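Local coordinates for NADP-dependent glyceraldehyde-3-phosphate dehydrogenase (PDB 3PRL), which probably oxidises glyceraldehyde 3-phosphate to 3-phosphoglycerate with NADP+, without taking up inorganic phosphate, as an aldehyde dehydrogenase family member, at residues L226-G231 against S248-M253; V110-D115 against G447-P452. All blocks are in the same frame, centred on the assembly; numbering follows the deposited sequence.

Contact 1: residues L226-G231 against S248-M253; sequences LVEHPG and SEKAKM
K250 lies across V227 and E228, where the end of helix 241-250 meets the end of helix 223-227. K250 CB sits 3.9 Å from V227 CG1, and the two side chains cross at about a right angle. K250 CB also comes near E228 OE2. A chi1 of -36° sets K250 CG roughly anti to the carbonyl carbon, and bends at chi2 and chi3 then fold CD and CE past the E228 carboxylate. K250 CD comes 4.0 Å from E228 OE2, and K250 CE passes the same oxygen at 4.2 Å. One oxygen thus lies against CB, CD and CE. The tip does not close the pairing. K250 NZ stays 4.5 Å from E228 OE2, too far for a salt bridge, so the attraction is probably only a loose electrostatic one.

E228 is extended beyond CG, and this brings OE2 against the lysine methylenes, the two side chains crossing at a slant. E228 CG rests 3.8 Å from K250 O.

Between the two helices the chain forms strand 234-238. This strand runs parallel to strands 144-159 and 256-259 in the cofactor-binding domain, whose nucleotide-binding fold is Rossmann-like. The NADP(+)-binding residue D224 is near the K250 side chain, which places the contact beside the cofactor site, although no NADP(+) is bound in this chain.

Helix 241-250 has ended by A251, whose backbone is no longer helical. A251 CB packs 3.7 Å from V227 O. V227 and A251 are buried, while E228 and K250 are on the exposed side. No hydrogen bond spans the two segments.

Within 226-231, H229 ND1 accepts the N-H of G231, which lies in the plane of the imidazole. Beyond A251, K252 NZ forms a salt bridge with E245 of the second subunit.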
ATOM      1  N   LEU D 226      33.909  16.472  -0.572  1.00 34.51           N
ATOM      2  CA  LEU D 226      32.539  16.220  -1.000  1.00 33.38           C
ATOM      3  C   LEU D 226      31.742  15.556   0.112  1.00 32.56           C
ATOM      4  O   LEU D 226      30.710  16.065   0.527  1.00 32.64           O
ATOM      5  CB  LEU D 226      32.510  15.333  -2.241  1.00 33.09           C
ATOM      6  CG  LEU D 226      32.855  15.932  -3.602  1.00 34.19           C
ATOM      7  CD1 LEU D 226      33.465  14.862  -4.500  1.00 33.30           C
ATOM      8  CD2 LEU D 226      31.622  16.530  -4.246  1.00 33.30           C
ATOM      9  N   VAL D 227      32.249  14.428   0.596  1.00 32.16           N
ATOM     10  CA  VAL D 227      31.571  13.588   1.573  1.00 31.85           C
ATOM     11  C   VAL D 227      31.324  14.312   2.901  1.00 32.22           C
ATOM     12  O   VAL D 227      30.362  14.001   3.611  1.00 32.20           O
ATOM     13  CB  VAL D 227      32.337  12.235   1.728  1.00 31.59           C
ATOM     14  CG1 VAL D 227      32.371  11.720   3.146  1.00 32.14           C
ATOM     15  CG2 VAL D 227      31.746  11.201   0.794  1.00 31.62           C
ATOM     16  N   GLU D 228      32.176  15.299   3.186  1.00 32.56           N
ATOM     17  CA  GLU D 228      32.126  16.114   4.397  1.00 33.35           C
ATOM     18  C   GLU D 228      31.343  17.422   4.256  1.00 33.49           C
ATOM     19  O   GLU D 228      31.258  18.185   5.205  1.00 34.09           O
ATOM     20  CB  GLU D 228      33.553  16.444   4.858  1.00 34.16           C
ATOM     21  CG  GLU D 228      34.365  15.250   5.352  1.00 37.89           C
ATOM     22  CD  GLU D 228      35.833  15.582   5.660  1.00 34.98           C
ATOM     23  OE1 GLU D 228      36.317  16.674   5.279  1.00 39.22           O
ATOM     24  OE2 GLU D 228      36.514  14.730   6.280  1.00 38.78           O
ATOM     25  N   HIS D 229      30.785  17.689   3.078  1.00 33.45           N
ATOM     26  CA  HIS D 229      30.188  18.999   2.784  1.00 34.06           C
ATOM     27  C   HIS D 229      28.796  19.212   3.380  1.00 33.19           C
ATOM     28  O   HIS D 229      27.862  18.479   3.029  1.00 32.60           O
ATOM     29  CB  HIS D 229      30.118  19.215   1.267  1.00 34.84           C
ATOM     30  CG  HIS D 229      30.251  20.648   0.860  1.00 35.58           C
ATOM     31  ND1 HIS D 229      29.203  21.539   0.920  1.00 35.67           N
ATOM     32  CD2 HIS D 229      31.308  21.341   0.381  1.00 36.21           C
ATOM     33  CE1 HIS D 229      29.611  22.723   0.504  1.00 36.40           C
ATOM     34  NE2 HIS D 229      30.888  22.630   0.172  1.00 36.75           N
ATOM     35  N   PRO D 230      28.637  20.242   4.252  1.00 32.88           N
ATOM     36  CA  PRO D 230      27.326  20.547   4.829  1.00 32.39           C
ATOM     37  C   PRO D 230      26.216  20.750   3.787  1.00 32.22           C
ATOM     38  O   PRO D 230      25.037  20.603   4.117  1.00 31.27           O
ATOM     39  CB  PRO D 230      27.570  21.843   5.624  1.00 33.07           C
ATOM     40  CG  PRO D 230      28.830  22.410   5.075  1.00 31.21           C
ATOM     41  CD  PRO D 230      29.654  21.225   4.677  1.00 33.43           C
ATOM     42  N   GLY D 231      26.595  21.052   2.540  1.00 32.52           N
ATOM     43  CA  GLY D 231      25.631  21.230   1.442  1.00 32.63           C
ATOM     44  C   GLY D 231      25.016  19.960   0.878  1.00 31.95           C
ATOM     45  O   GLY D 231      24.120  20.022   0.039  1.00 31.94           O
ATOM     46  N   SER D 248      31.113   6.454   5.159  1.00 24.30           N
ATOM     47  CA  SER D 248      30.245   6.323   6.321  1.00 24.83           C
ATOM     48  C   SER D 248      30.924   6.995   7.500  1.00 26.23           C
ATOM     49  O   SER D 248      30.299   7.769   8.222  1.00 25.87           O
ATOM     50  CB  SER D 248      29.924   4.846   6.604  1.00 24.23           C
ATOM     51  OG  SER D 248      29.072   4.684   7.737  1.00 27.69           O
ATOM     52  N   GLU D 249      32.222   6.730   7.651  1.00 27.60           N
ATOM     53  CA  GLU D 249      33.020   7.284   8.740  1.00 28.48           C
ATOM     54  C   GLU D 249      33.067   8.811   8.713  1.00 28.15           C
ATOM     55  O   GLU D 249      32.927   9.454   9.763  1.00 27.92           O
ATOM     56  CB  GLU D 249      34.439   6.696   8.712  1.00 30.16           C
ATOM     57  CG  GLU D 249      35.313   7.037   9.932  1.00 35.06           C
ATOM     58  CD  GLU D 249      36.814   7.039   9.611  1.00 31.64           C
ATOM     59  OE1 GLU D 249      37.227   6.407   8.605  1.00 35.54           O
ATOM     60  OE2 GLU D 249      37.577   7.673  10.369  1.00 36.30           O
ATOM     61  N   LYS D 250      33.274   9.391   7.527  1.00 28.18           N
ATOM     62  CA  LYS D 250      33.529  10.835   7.423  1.00 28.53           C
ATOM     63  C   LYS D 250      32.277  11.704   7.274  1.00 27.67           C
ATOM     64  O   LYS D 250      32.333  12.912   7.521  1.00 27.30           O
ATOM     65  CB  LYS D 250      34.554  11.165   6.321  1.00 29.21           C
ATOM     66  CG  LYS D 250      35.672  10.128   6.166  1.00 31.97           C
ATOM     67  CD  LYS D 250      37.026  10.732   5.981  1.00 30.22           C
ATOM     68  CE  LYS D 250      37.758  10.861   7.310  1.00 33.25           C
ATOM     69  NZ  LYS D 250      39.177  11.188   7.028  1.00 31.60           N
ATOM     70  N   ALA D 251      31.162  11.098   6.862  1.00 26.80           N
ATOM     71  CA  ALA D 251      29.909  11.824   6.765  1.00 26.60           C
ATOM     72  C   ALA D 251      29.180  11.787   8.089  1.00 26.85           C
ATOM     73  O   ALA D 251      29.360  10.853   8.891  1.00 26.39           O
ATOM     74  CB  ALA D 251      29.029  11.281   5.661  1.00 26.02           C
ATOM     75  N   LYS D 252      28.402  12.840   8.331  1.00 27.74           N
ATOM     76  CA  LYS D 252      27.536  12.905   9.503  1.00 28.80           C
ATOM     77  C   LYS D 252      26.226  13.597   9.166  1.00 28.57           C
ATOM     78  O   LYS D 252      26.154  14.390   8.216  1.00 28.67           O
ATOM     79  CB  LYS D 252      28.233  13.558  10.706  1.00 29.99           C
ATOM     80  CG  LYS D 252      28.371  15.089  10.698  1.00 29.83           C
ATOM     81  CD  LYS D 252      28.510  15.592  12.154  1.00 31.13           C
ATOM     82  CE  LYS D 252      28.787  17.094  12.253  1.00 31.00           C
ATOM     83  NZ  LYS D 252      27.562  17.929  12.085  1.00 31.67           N
ATOM     84  N   MET D 253      25.200  13.250   9.942  1.00 27.84           N
ATOM     85  CA  MET D 253      23.884  13.902   9.947  1.00 27.08           C
ATOM     86  C   MET D 253      23.066  13.771   8.672  1.00 25.50           C
ATOM     87  O   MET D 253      22.062  14.489   8.503  1.00 25.78           O
ATOM     88  CB  MET D 253      23.981  15.368  10.357  1.00 28.12           C
ATOM     89  CG  MET D 253      24.325  15.562  11.799  1.00 31.81           C
ATOM     90  SD  MET D 253      23.152  14.932  13.032  1.00 28.59           S
ATOM     91  CE  MET D 253      21.542  15.499  12.431  1.00 31.14           C
TER

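Contact 2: residues V110-D115 against G447-P452; sequences VSRTAD and GPDHFP
R112 and D449 form a side-on salt bridge, with two guanidinium nitrogens serving the two carboxylate oxygens. R112 NE donates to D449 OD1 at 2.9 Å, on the syn lone pair but tilted from the guanidinium plane. R112 NH2 reaches D449 OD2 at 3.0 Å. That bond is nearly straight (166°) and lies in the guanidinium plane. A weak third bond runs from R112 NH2 to D449 OD1 at 3.2 Å. The two flat groups are twisted by 43°.

With CG anti to the backbone N (chi1 -175°), the arginine reaches off helix 103-124 to meet the aspartate coming from the opposite direction. An alanine in place of R112 is likely to leave the buried D449 carboxylate without its main charge partner and able to turn. Apart from R112, D449 OD2 also has a long, weak ion pair with R446.

R112 NH2 packs obliquely against G447 N, at 3.7 Å, without a hydrogen bond. R112 touches N167 of helix 167-178, and D449 touches I116 of helix 103-124. P448 follows a cis peptide and begins a type I turn to F451. H450 NE2 bonds K133 O of the second subunit.

D449 is about 9 Å from the predicted active-site residue E259, measured between side chains. The salt bridge ties helix 103-124 to the loop leading from the catalytic domain back to the cofactor-binding sheet in this aldehyde dehydrogenase fold.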
ATOM      1  N   VAL D 110      23.722   0.510 -21.826  1.00 27.84           N
ATOM      2  CA  VAL D 110      22.968   1.704 -22.224  1.00 28.37           C
ATOM      3  C   VAL D 110      21.464   1.393 -22.420  1.00 28.39           C
ATOM      4  O   VAL D 110      20.621   2.173 -21.979  1.00 28.26           O
ATOM      5  CB  VAL D 110      23.545   2.389 -23.505  1.00 29.26           C
ATOM      6  CG1 VAL D 110      22.951   3.781 -23.692  1.00 30.30           C
ATOM      7  CG2 VAL D 110      25.078   2.461 -23.469  1.00 30.32           C
ATOM      8  N   SER D 111      21.140   0.271 -23.074  1.00 28.73           N
ATOM      9  CA  SER D 111      19.730  -0.133 -23.293  1.00 29.58           C
ATOM     10  C   SER D 111      19.014  -0.280 -21.968  1.00 29.11           C
ATOM     11  O   SER D 111      17.933   0.284 -21.769  1.00 29.33           O
ATOM     12  CB  SER D 111      19.612  -1.468 -24.030  1.00 29.80           C
ATOM     13  OG  SER D 111      20.240  -1.431 -25.285  1.00 36.04           O
ATOM     14  N   ARG D 112      19.635  -1.035 -21.067  1.00 28.59           N
ATOM     15  CA  ARG D 112      19.034  -1.327 -19.774  1.00 28.26           C
ATOM     16  C   ARG D 112      18.890  -0.038 -18.972  1.00 26.52           C
ATOM     17  O   ARG D 112      17.915   0.120 -18.248  1.00 25.47           O
ATOM     18  CB  ARG D 112      19.841  -2.389 -19.006  1.00 29.19           C
ATOM     19  CG  ARG D 112      19.201  -2.836 -17.679  1.00 30.91           C
ATOM     20  CD  ARG D 112      19.851  -4.108 -17.100  1.00 28.95           C
ATOM     21  NE  ARG D 112      19.798  -4.125 -15.638  1.00 30.44           N
ATOM     22  CZ  ARG D 112      20.405  -5.025 -14.857  1.00 28.64           C
ATOM     23  NH1 ARG D 112      21.125  -6.010 -15.386  1.00 30.71           N
ATOM     24  NH2 ARG D 112      20.296  -4.934 -13.531  1.00 29.99           N
ATOM     25  N   THR D 113      19.865   0.868 -19.118  1.00 25.63           N
ATOM     26  CA  THR D 113      19.862   2.146 -18.406  1.00 24.91           C
ATOM     27  C   THR D 113      18.590   2.952 -18.704  1.00 23.78           C
ATOM     28  O   THR D 113      17.922   3.419 -17.773  1.00 22.63           O
ATOM     29  CB  THR D 113      21.161   2.985 -18.689  1.00 26.02           C
ATOM     30  OG1 THR D 113      22.276   2.418 -17.993  1.00 24.99           O
ATOM     31  CG2 THR D 113      21.012   4.429 -18.248  1.00 25.11           C
ATOM     32  N   ALA D 114      18.261   3.099 -19.992  1.00 23.61           N
ATOM     33  CA  ALA D 114      17.039   3.808 -20.416  1.00 23.64           C
ATOM     34  C   ALA D 114      15.791   3.113 -19.907  1.00 23.52           C
ATOM     35  O   ALA D 114      14.797   3.757 -19.572  1.00 23.23           O
ATOM     36  CB  ALA D 114      16.982   3.972 -21.945  1.00 23.61           C
ATOM     37  N   ASP D 115      15.862   1.792 -19.830  1.00 23.99           N
ATOM     38  CA  ASP D 115      14.791   1.004 -19.250  1.00 23.96           C
ATOM     39  C   ASP D 115      14.608   1.298 -17.765  1.00 23.28           C
ATOM     40  O   ASP D 115      13.464   1.384 -17.297  1.00 23.50           O
ATOM     41  CB  ASP D 115      15.037  -0.483 -19.468  1.00 24.29           C
ATOM     42  CG  ASP D 115      14.856  -0.901 -20.919  1.00 28.52           C
ATOM     43  OD1 ASP D 115      14.269  -0.133 -21.725  1.00 25.26           O
ATOM     44  OD2 ASP D 115      15.294  -2.018 -21.247  1.00 25.06           O
ATOM     45  N   GLY D 447      19.422  -7.397 -10.924  1.00 27.36           N
ATOM     46  CA  GLY D 447      18.103  -7.277 -11.534  1.00 27.50           C
ATOM     47  C   GLY D 447      17.119  -8.354 -11.096  1.00 27.56           C
ATOM     48  O   GLY D 447      17.372  -9.077 -10.128  1.00 28.49           O
ATOM     49  N   PRO D 448      15.935  -8.392 -11.730  1.00 26.75           N
ATOM     50  CA  PRO D 448      15.395  -7.260 -12.490  1.00 25.56           C
ATOM     51  C   PRO D 448      15.317  -6.048 -11.558  1.00 23.98           C
ATOM     52  O   PRO D 448      15.229  -6.206 -10.351  1.00 22.54           O
ATOM     53  CB  PRO D 448      13.988  -7.718 -12.889  1.00 26.21           C
ATOM     54  CG  PRO D 448      13.702  -8.959 -12.113  1.00 27.64           C
ATOM     55  CD  PRO D 448      15.038  -9.561 -11.744  1.00 26.47           C
ATOM     56  N   ASP D 449      15.347  -4.848 -12.109  1.00 24.15           N
ATOM     57  CA  ASP D 449      15.588  -3.654 -11.297  1.00 23.47           C
ATOM     58  C   ASP D 449      14.442  -3.146 -10.408  1.00 22.56           C
ATOM     59  O   ASP D 449      14.651  -2.278  -9.575  1.00 21.78           O
ATOM     60  CB  ASP D 449      16.173  -2.553 -12.177  1.00 24.06           C
ATOM     61  CG  ASP D 449      17.526  -2.963 -12.751  1.00 26.55           C
ATOM     62  OD1 ASP D 449      17.581  -3.260 -13.956  1.00 24.83           O
ATOM     63  OD2 ASP D 449      18.505  -3.052 -11.978  1.00 24.22           O
ATOM     64  N   HIS D 450      13.249  -3.713 -10.566  1.00 22.14           N
ATOM     65  CA  HIS D 450      12.134  -3.372  -9.687  1.00 21.04           C
ATOM     66  C   HIS D 450      12.235  -4.173  -8.375  1.00 20.73           C
ATOM     67  O   HIS D 450      11.637  -3.814  -7.347  1.00 19.96           O
ATOM     68  CB  HIS D 450      10.804  -3.601 -10.415  1.00 20.36           C
ATOM     69  CG  HIS D 450      10.546  -5.030 -10.806  1.00 20.41           C
ATOM     70  ND1 HIS D 450      11.400  -5.761 -11.602  1.00 20.84           N
ATOM     71  CD2 HIS D 450       9.514  -5.859 -10.511  1.00 20.49           C
ATOM     72  CE1 HIS D 450      10.902  -6.972 -11.794  1.00 20.85           C
ATOM     73  NE2 HIS D 450       9.757  -7.055 -11.140  1.00 20.85           N
ATOM     74  N   PHE D 451      13.000  -5.261  -8.425  1.00 21.34           N
ATOM     75  CA  PHE D 451      13.345  -6.025  -7.228  1.00 21.55           C
ATOM     76  C   PHE D 451      14.174  -5.152  -6.288  1.00 21.98           C
ATOM     77  O   PHE D 451      15.092  -4.464  -6.743  1.00 22.13           O
ATOM     78  CB  PHE D 451      14.146  -7.283  -7.619  1.00 20.91           C
ATOM     79  CG  PHE D 451      13.311  -8.394  -8.214  1.00 20.59           C
ATOM     80  CD1 PHE D 451      11.997  -8.175  -8.647  1.00 21.05           C
ATOM     81  CD2 PHE D 451      13.853  -9.666  -8.360  1.00 21.40           C
ATOM     82  CE1 PHE D 451      11.238  -9.219  -9.217  1.00 20.87           C
ATOM     83  CE2 PHE D 451      13.109 -10.706  -8.926  1.00 21.18           C
ATOM     84  CZ  PHE D 451      11.799 -10.484  -9.357  1.00 21.61           C
ATOM     85  N   PRO D 452      13.877  -5.198  -4.967  1.00 22.41           N
ATOM     86  CA  PRO D 452      14.726  -4.529  -3.990  1.00 22.08           C
ATOM     87  C   PRO D 452      16.140  -5.086  -4.063  1.00 22.19           C
ATOM     88  O   PRO D 452      16.318  -6.299  -4.218  1.00 22.74           O
ATOM     89  CB  PRO D 452      14.104  -4.929  -2.640  1.00 22.23           C
ATOM     90  CG  PRO D 452      12.769  -5.480  -2.962  1.00 22.09           C
ATOM     91  CD  PRO D 452      12.857  -6.042  -4.320  1.00 22.48           C
TER

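From the N terminus, the chain first supplies 110-115, on helix 103-124. It then builds much of the cofactor-binding sheet, including strands 144-159 and 182-186, before reaching 226-231. Contact 1 closes a short loop of 16 residues around strand 234-238. The chain next passes through the catalytic-domain sheet, from 264-268 to 437-440, and returns at 447-452. There contact 2 closes a loop of 331 residues, with contact 1 lying wholly within it. Contact 1 joins successive helices of one domain; contact 2 ties an early helix to a late loop. Their centres are 29 Å apart and they do not touch, but both border the second subunit.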